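Local coordinates for protein putative TRAP PERIPLASMIC SOLUTE BINDING PROTEIN (Haemophilus influenzae, PDB 4PBQ) that binds L-gulonate between its lobes as the periplasmic solute-binding component of a putative TRAP transporter, to which it probably delivers its ligand, at residues K24-I36 / K58-E72. Residues are numbered along the deposited sequence; the frame is centred on the assembly and turned at random. Where two conformers were deposited one is given.
Sequences KTIIKLGHYNSDI and KYEIRLYPNNQLGGE. With 2UF (L-gulonate), chain D.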
loop_
_atom_site.group_PDB
_atom_site.type_symbol
_atom_site.label_atom_id
_atom_site.label_comp_id
_atom_site.label_asym_id
_atom_site.label_seq_id
_atom_site.Cartn_x
_atom_site.Cartn_y
_atom_site.Cartn_z
ATOM N N LYS A 24 -7.847 7.643 -30.816
ATOM C CA LYS A 24 -7.589 6.537 -29.871
ATOM C C LYS A 24 -6.694 6.976 -28.719
ATOM O O LYS A 24 -5.582 7.453 -28.945
ATOM C CB LYS A 24 -6.925 5.375 -30.607
ATOM C CG LYS A 24 -6.925 4.053 -29.865
ATOM C CD LYS A 24 -6.062 3.034 -30.617
ATOM C CE LYS A 24 -6.594 1.604 -30.518
ATOM N NZ LYS A 24 -5.719 0.651 -31.277
ATOM N N THR A 25 -7.158 6.774 -27.485
ATOM C CA THR A 25 -6.455 7.295 -26.308
ATOM C C THR A 25 -5.686 6.176 -25.604
ATOM O O THR A 25 -6.254 5.144 -25.246
ATOM C CB THR A 25 -7.453 7.962 -25.332
ATOM O OG1 THR A 25 -8.072 9.088 -25.971
ATOM C CG2 THR A 25 -6.748 8.428 -24.074
ATOM N N ILE A 26 -4.388 6.386 -25.429
ATOM C CA ILE A 26 -3.538 5.403 -24.809
ATOM C C ILE A 26 -3.232 5.853 -23.398
ATOM O O ILE A 26 -2.624 6.909 -23.194
ATOM C CB ILE A 26 -2.231 5.216 -25.571
ATOM C CG1 ILE A 26 -2.530 4.704 -26.978
ATOM C CG2 ILE A 26 -1.350 4.233 -24.855
ATOM C CD1 ILE A 26 -1.350 4.765 -27.884
ATOM N N ILE A 27 -3.699 5.057 -22.442
ATOM C CA ILE A 27 -3.503 5.320 -21.022
ATOM C C ILE A 27 -2.467 4.348 -20.443
ATOM O O ILE A 27 -2.717 3.151 -20.326
ATOM C CB ILE A 27 -4.844 5.192 -20.323
ATOM C CG1 ILE A 27 -5.739 6.355 -20.765
ATOM C CG2 ILE A 27 -4.686 5.200 -18.823
ATOM C CD1 ILE A 27 -7.141 6.246 -20.279
ATOM N N LYS A 28 -1.290 4.867 -20.092
ATOM C CA LYS A 28 -0.247 4.037 -19.518
ATOM C C LYS A 28 -0.570 3.948 -18.036
ATOM O O LYS A 28 -0.911 4.958 -17.425
ATOM C CB LYS A 28 1.145 4.653 -19.676
ATOM C CG LYS A 28 1.581 4.898 -21.114
ATOM C CD LYS A 28 3.048 5.346 -21.190
ATOM C CE LYS A 28 3.325 6.627 -20.408
ATOM N NZ LYS A 28 2.560 7.783 -20.928
ATOM N N LEU A 29 -0.494 2.743 -17.500
ATOM C CA LEU A 29 -0.826 2.486 -16.087
ATOM C C LEU A 29 0.350 1.810 -15.409
ATOM O O LEU A 29 0.691 0.640 -15.688
ATOM C CB LEU A 29 -2.081 1.615 -15.994
ATOM C CG LEU A 29 -2.708 1.523 -14.602
ATOM C CD1 LEU A 29 -4.121 0.996 -14.771
ATOM C CD2 LEU A 29 -1.914 0.662 -13.640
ATOM N N GLY A 30 0.994 2.538 -14.499
ATOM C CA GLY A 30 2.191 2.021 -13.866
ATOM C C GLY A 30 1.986 1.657 -12.407
ATOM O O GLY A 30 1.221 2.301 -11.722
ATOM N N HIS A 31 2.644 0.596 -11.968
ATOM C CA HIS A 31 2.635 0.244 -10.551
ATOM C C HIS A 31 3.912 -0.495 -10.173
ATOM O O HIS A 31 4.724 -0.850 -11.039
ATOM C CB HIS A 31 1.373 -0.533 -10.182
ATOM C CG HIS A 31 1.292 -1.897 -10.770
ATOM N ND1 HIS A 31 1.730 -3.026 -10.113
ATOM C CD2 HIS A 31 0.784 -2.318 -11.954
ATOM C CE1 HIS A 31 1.492 -4.086 -10.867
ATOM N NE2 HIS A 31 0.924 -3.677 -11.988
ATOM N N TYR A 32 4.095 -0.707 -8.865
ATOM C CA TYR A 32 5.316 -1.306 -8.341
ATOM C C TYR A 32 5.289 -2.802 -8.033
ATOM O O TYR A 32 6.341 -3.405 -7.769
ATOM C CB TYR A 32 5.753 -0.557 -7.075
ATOM C CG TYR A 32 4.928 -0.679 -5.808
ATOM C CD1 TYR A 32 4.986 -1.824 -5.022
ATOM C CD2 TYR A 32 4.166 0.398 -5.344
ATOM C CE1 TYR A 32 4.294 -1.908 -3.828
ATOM C CE2 TYR A 32 3.466 0.313 -4.134
ATOM C CZ TYR A 32 3.540 -0.835 -3.392
ATOM O OH TYR A 32 2.856 -0.911 -2.187
ATOM N N ASN A 33 4.093 -3.380 -8.025
ATOM C CA ASN A 33 3.923 -4.803 -7.785
ATOM C C ASN A 33 4.274 -5.691 -9.000
ATOM O O ASN A 33 4.441 -5.201 -10.117
ATOM C CB ASN A 33 2.504 -5.077 -7.245
ATOM C CG ASN A 33 2.405 -4.862 -5.727
ATOM O OD1 ASN A 33 3.227 -5.363 -4.968
ATOM N ND2 ASN A 33 1.404 -4.143 -5.301
ATOM N N SER A 34 4.431 -6.994 -8.742
ATOM C CA SER A 34 4.700 -7.996 -9.754
ATOM C C SER A 34 3.522 -8.185 -10.701
ATOM O O SER A 34 2.387 -7.890 -10.356
ATOM C CB SER A 34 4.978 -9.327 -9.042
ATOM O OG SER A 34 4.871 -10.414 -9.890
ATOM N N ASP A 35 3.798 -8.716 -11.886
ATOM C CA ASP A 35 2.708 -9.051 -12.799
ATOM C C ASP A 35 1.845 -10.218 -12.360
ATOM O O ASP A 35 0.825 -10.505 -12.999
ATOM C CB ASP A 35 3.218 -9.226 -14.218
ATOM C CG ASP A 35 4.117 -10.446 -14.412
ATOM O OD1 ASP A 35 4.370 -11.230 -13.490
ATOM O OD2 ASP A 35 4.567 -10.628 -15.551
ATOM N N ILE A 36 2.218 -10.894 -11.273
ATOM C CA ILE A 36 1.340 -11.916 -10.720
ATOM C C ILE A 36 0.741 -11.504 -9.379
ATOM O O ILE A 36 0.062 -12.292 -8.719
ATOM C CB ILE A 36 1.995 -13.312 -10.644
ATOM C CG1 ILE A 36 3.335 -13.278 -9.921
ATOM C CG2 ILE A 36 2.176 -13.873 -12.047
ATOM C CD1 ILE A 36 3.220 -12.987 -8.458
ATOM N N LYS A 58 -11.856 2.598 -27.769
ATOM C CA LYS A 58 -11.498 4.020 -27.854
ATOM C C LYS A 58 -10.377 4.366 -26.874
ATOM O O LYS A 58 -9.659 5.365 -27.051
ATOM C CB LYS A 58 -12.723 4.848 -27.495
ATOM C CG LYS A 58 -12.504 6.344 -27.454
ATOM C CD LYS A 58 -13.822 7.067 -27.201
ATOM C CE LYS A 58 -13.643 8.579 -27.115
ATOM N NZ LYS A 58 -14.971 9.264 -26.970
ATOM N N TYR A 59 -10.270 3.557 -25.823
ATOM C CA TYR A 59 -9.191 3.683 -24.836
ATOM C C TYR A 59 -8.427 2.382 -24.778
ATOM O O TYR A 59 -9.008 1.307 -24.838
ATOM C CB TYR A 59 -9.727 4.018 -23.422
ATOM C CG TYR A 59 -10.568 5.249 -23.433
ATOM C CD1 TYR A 59 -11.907 5.171 -23.744
ATOM C CD2 TYR A 59 -10.018 6.497 -23.188
ATOM C CE1 TYR A 59 -12.701 6.291 -23.806
ATOM C CE2 TYR A 59 -10.811 7.639 -23.249
ATOM C CZ TYR A 59 -12.157 7.522 -23.551
ATOM O OH TYR A 59 -12.951 8.653 -23.615
ATOM N N GLU A 60 -7.119 2.487 -24.619
ATOM C CA GLU A 60 -6.276 1.326 -24.373
ATOM C C GLU A 60 -5.583 1.541 -23.052
ATOM O O GLU A 60 -5.010 2.608 -22.853
ATOM C CB GLU A 60 -5.222 1.188 -25.474
ATOM C CG GLU A 60 -4.244 0.071 -25.223
ATOM C CD GLU A 60 -3.344 -0.202 -26.411
ATOM O OE1 GLU A 60 -2.218 0.336 -26.447
ATOM O OE2 GLU A 60 -3.769 -0.966 -27.302
ATOM N N ILE A 61 -5.687 0.567 -22.148
ATOM C CA ILE A 61 -5.068 0.667 -20.831
ATOM C C ILE A 61 -3.821 -0.214 -20.852
ATOM O O ILE A 61 -3.927 -1.444 -20.762
ATOM C CB ILE A 61 -6.013 0.195 -19.716
ATOM C CG1 ILE A 61 -7.412 0.832 -19.846
ATOM C CG2 ILE A 61 -5.375 0.467 -18.347
ATOM C CD1 ILE A 61 -7.467 2.364 -19.779
ATOM N N ARG A 62 -2.656 0.404 -21.051
ATOM C CA ARG A 62 -1.397 -0.354 -21.189
ATOM C C ARG A 62 -0.762 -0.521 -19.791
ATOM O O ARG A 62 -0.445 0.455 -19.153
ATOM C CB ARG A 62 -0.413 0.352 -22.127
ATOM C CG ARG A 62 -0.964 0.542 -23.536
ATOM C CD ARG A 62 0.148 0.877 -24.514
ATOM N NE ARG A 62 0.972 -0.293 -24.817
ATOM C CZ ARG A 62 2.205 -0.233 -25.315
ATOM N NH1 ARG A 62 2.883 -1.350 -25.561
ATOM N NH2 ARG A 62 2.761 0.946 -25.574
ATOM N N LEU A 63 -0.580 -1.757 -19.347
ATOM C CA LEU A 63 -0.100 -2.034 -17.991
ATOM C C LEU A 63 1.434 -2.090 -17.922
ATOM O O LEU A 63 2.109 -2.676 -18.790
ATOM C CB LEU A 63 -0.682 -3.348 -17.460
ATOM C CG LEU A 63 -2.211 -3.415 -17.527
ATOM C CD1 LEU A 63 -2.699 -4.703 -16.895
ATOM C CD2 LEU A 63 -2.882 -2.208 -16.825
ATOM N N TYR A 64 1.971 -1.488 -16.873
ATOM C CA TYR A 64 3.409 -1.442 -16.647
ATOM C C TYR A 64 3.699 -1.793 -15.186
ATOM O O TYR A 64 3.774 -0.917 -14.331
ATOM C CB TYR A 64 3.948 -0.051 -16.952
ATOM C CG TYR A 64 3.955 0.306 -18.431
ATOM C CD1 TYR A 64 5.025 -0.029 -19.261
ATOM C CD2 TYR A 64 2.888 0.997 -18.991
ATOM C CE1 TYR A 64 5.034 0.331 -20.616
ATOM C CE2 TYR A 64 2.887 1.358 -20.336
ATOM C CZ TYR A 64 3.954 1.024 -21.138
ATOM O OH TYR A 64 3.928 1.399 -22.465
ATOM N N PRO A 65 3.873 -3.084 -14.900
ATOM C CA PRO A 65 4.109 -3.502 -13.523
ATOM C C PRO A 65 5.587 -3.288 -13.138
ATOM O O PRO A 65 6.391 -2.817 -13.932
ATOM C CB PRO A 65 3.778 -4.986 -13.578
ATOM C CG PRO A 65 4.277 -5.394 -14.982
ATOM C CD PRO A 65 3.872 -4.223 -15.844
ATOM N N ASN A 66 5.921 -3.647 -11.913
ATOM C CA ASN A 66 7.300 -3.811 -11.481
ATOM C C ASN A 66 8.207 -2.595 -11.745
ATOM O O ASN A 66 9.359 -2.753 -12.125
ATOM C CB ASN A 66 7.902 -5.046 -12.136
ATOM C CG ASN A 66 9.086 -5.583 -11.369
ATOM O OD1 ASN A 66 9.254 -5.311 -10.164
ATOM N ND2 ASN A 66 9.930 -6.345 -12.059
ATOM N N ASN A 67 7.661 -1.391 -11.530
ATOM C CA ASN A 67 8.406 -0.137 -11.625
ATOM C C ASN A 67 8.967 0.140 -13.017
ATOM O O ASN A 67 9.906 0.922 -13.177
ATOM C CB ASN A 67 9.566 -0.115 -10.608
ATOM C CG ASN A 67 9.104 -0.345 -9.199
ATOM O OD1 ASN A 67 8.237 0.335 -8.723
ATOM N ND2 ASN A 67 9.681 -1.347 -8.530
ATOM N N GLN A 68 8.356 -0.463 -14.039
ATOM C CA GLN A 68 8.803 -0.215 -15.397
ATOM C C GLN A 68 8.828 1.288 -15.768
ATOM O O GLN A 68 9.763 1.744 -16.432
ATOM C CB GLN A 68 7.928 -1.024 -16.370
ATOM C CG GLN A 68 8.292 -2.513 -16.362
ATOM C CD GLN A 68 7.292 -3.365 -17.134
ATOM O OE1 GLN A 68 6.345 -2.850 -17.727
ATOM N NE2 GLN A 68 7.492 -4.681 -17.096
ATOM N N LEU A 69 7.793 2.039 -15.354
ATOM C CA LEU A 69 7.694 3.463 -15.656
ATOM C C LEU A 69 8.358 4.307 -14.571
ATOM O O LEU A 69 8.263 5.536 -14.606
ATOM C CB LEU A 69 6.250 3.918 -15.818
ATOM C CG LEU A 69 5.428 3.244 -16.904
ATOM C CD1 LEU A 69 4.016 3.785 -16.860
ATOM C CD2 LEU A 69 6.082 3.500 -18.258
ATOM N N GLY A 70 9.027 3.635 -13.650
ATOM C CA GLY A 70 9.759 4.277 -12.572
ATOM C C GLY A 70 9.237 3.763 -11.242
ATOM O O GLY A 70 8.207 3.101 -11.150
ATOM N N GLY A 71 9.967 4.092 -10.196
ATOM C CA GLY A 71 9.494 3.796 -8.862
ATOM C C GLY A 71 8.237 4.526 -8.462
ATOM O O GLY A 71 7.768 5.446 -9.110
ATOM N N GLU A 72 7.705 4.108 -7.311
ATOM C CA GLU A 72 6.419 4.563 -6.832
ATOM C C GLU A 72 6.315 6.079 -6.767
ATOM O O GLU A 72 5.292 6.644 -7.125
ATOM C CB GLU A 72 6.179 3.952 -5.446
ATOM C CG GLU A 72 4.759 4.082 -4.945
ATOM C CD GLU A 72 4.575 3.553 -3.548
ATOM O OE1 GLU A 72 5.567 3.054 -2.974
ATOM O OE2 GLU A 72 3.431 3.648 -3.029
HETATM O O6A 2UF D . 7.987 0.685 -0.977
HETATM C C6 2UF D . 7.221 0.224 -0.120
HETATM O O6B 2UF D . 7.562 -0.434 0.875
HETATM C C5 2UF D . 5.711 0.449 -0.348
HETATM O O5 2UF D . 5.004 -0.612 0.257
HETATM C C4 2UF D . 5.257 1.794 0.263
HETATM O O4 2UF D . 5.883 2.882 -0.436
HETATM C C3 2UF D . 3.719 1.907 0.193
HETATM O O3 2UF D . 3.192 1.622 -1.149
HETATM C C2 2UF D . 3.238 3.305 0.617
HETATM O O2 2UF D . 1.849 3.157 0.839
HETATM C C1 2UF D . 3.881 3.758 1.965
HETATM O O1 2UF D . 3.249 4.988 2.353
#
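Tyr32 and Glu72 meet beside the bound L-gulonate, with Tyr32 CE2 3.5 Å from Glu72 CD. Glu72 grips two neighbouring hydroxyls of the sugar acid. Glu72 OE1 accepts from ligand O4 at 2.6 Å, and Glu72 OE2 accepts from ligand O3 at 2.8 Å. Tyr32 OH also lies 2.8 Å from ligand O3. The Tyr32 ring is placed here by a chi1 of 69°, with CG between the backbone N and the carbonyl carbon. Gly90 N also donates to Glu72 OE2, which limits the rotation of the carboxylate.

Next to the pocket, Pro65 CA sits over one face of the His31 ring, 3.8 Å from its centroid, in a CH-pi contact. NE2 of that ring is hydrogen-bonded to His40 of helix 38-54. Backbone hydrogen bonds from Asn67 N to His31 O (3.0 Å) and from Asn66 N to Asn33 O (2.8 Å) tie the loops.

Further back, strands 25-30 and 59-64 pair in parallel. Thr25, Ile27, Leu29 and His31 bond through their backbones to segment 58-72. On one face, Ile27 lies alongside Ile61 and Leu29 alongside Leu63, and Leu29 and Leu63 also pack on helix 38-54. On the other, Lys28 CB lies 3.8 Å from Tyr64 CE2.

Strand 25-30, helix 38-54 and strand 59-64 form a beta-alpha-beta unit. The segments after its strands bring Tyr32 and Glu72 to the ligand, as is characteristic of the alpha/beta lobes of periplasmic solute-binding proteins.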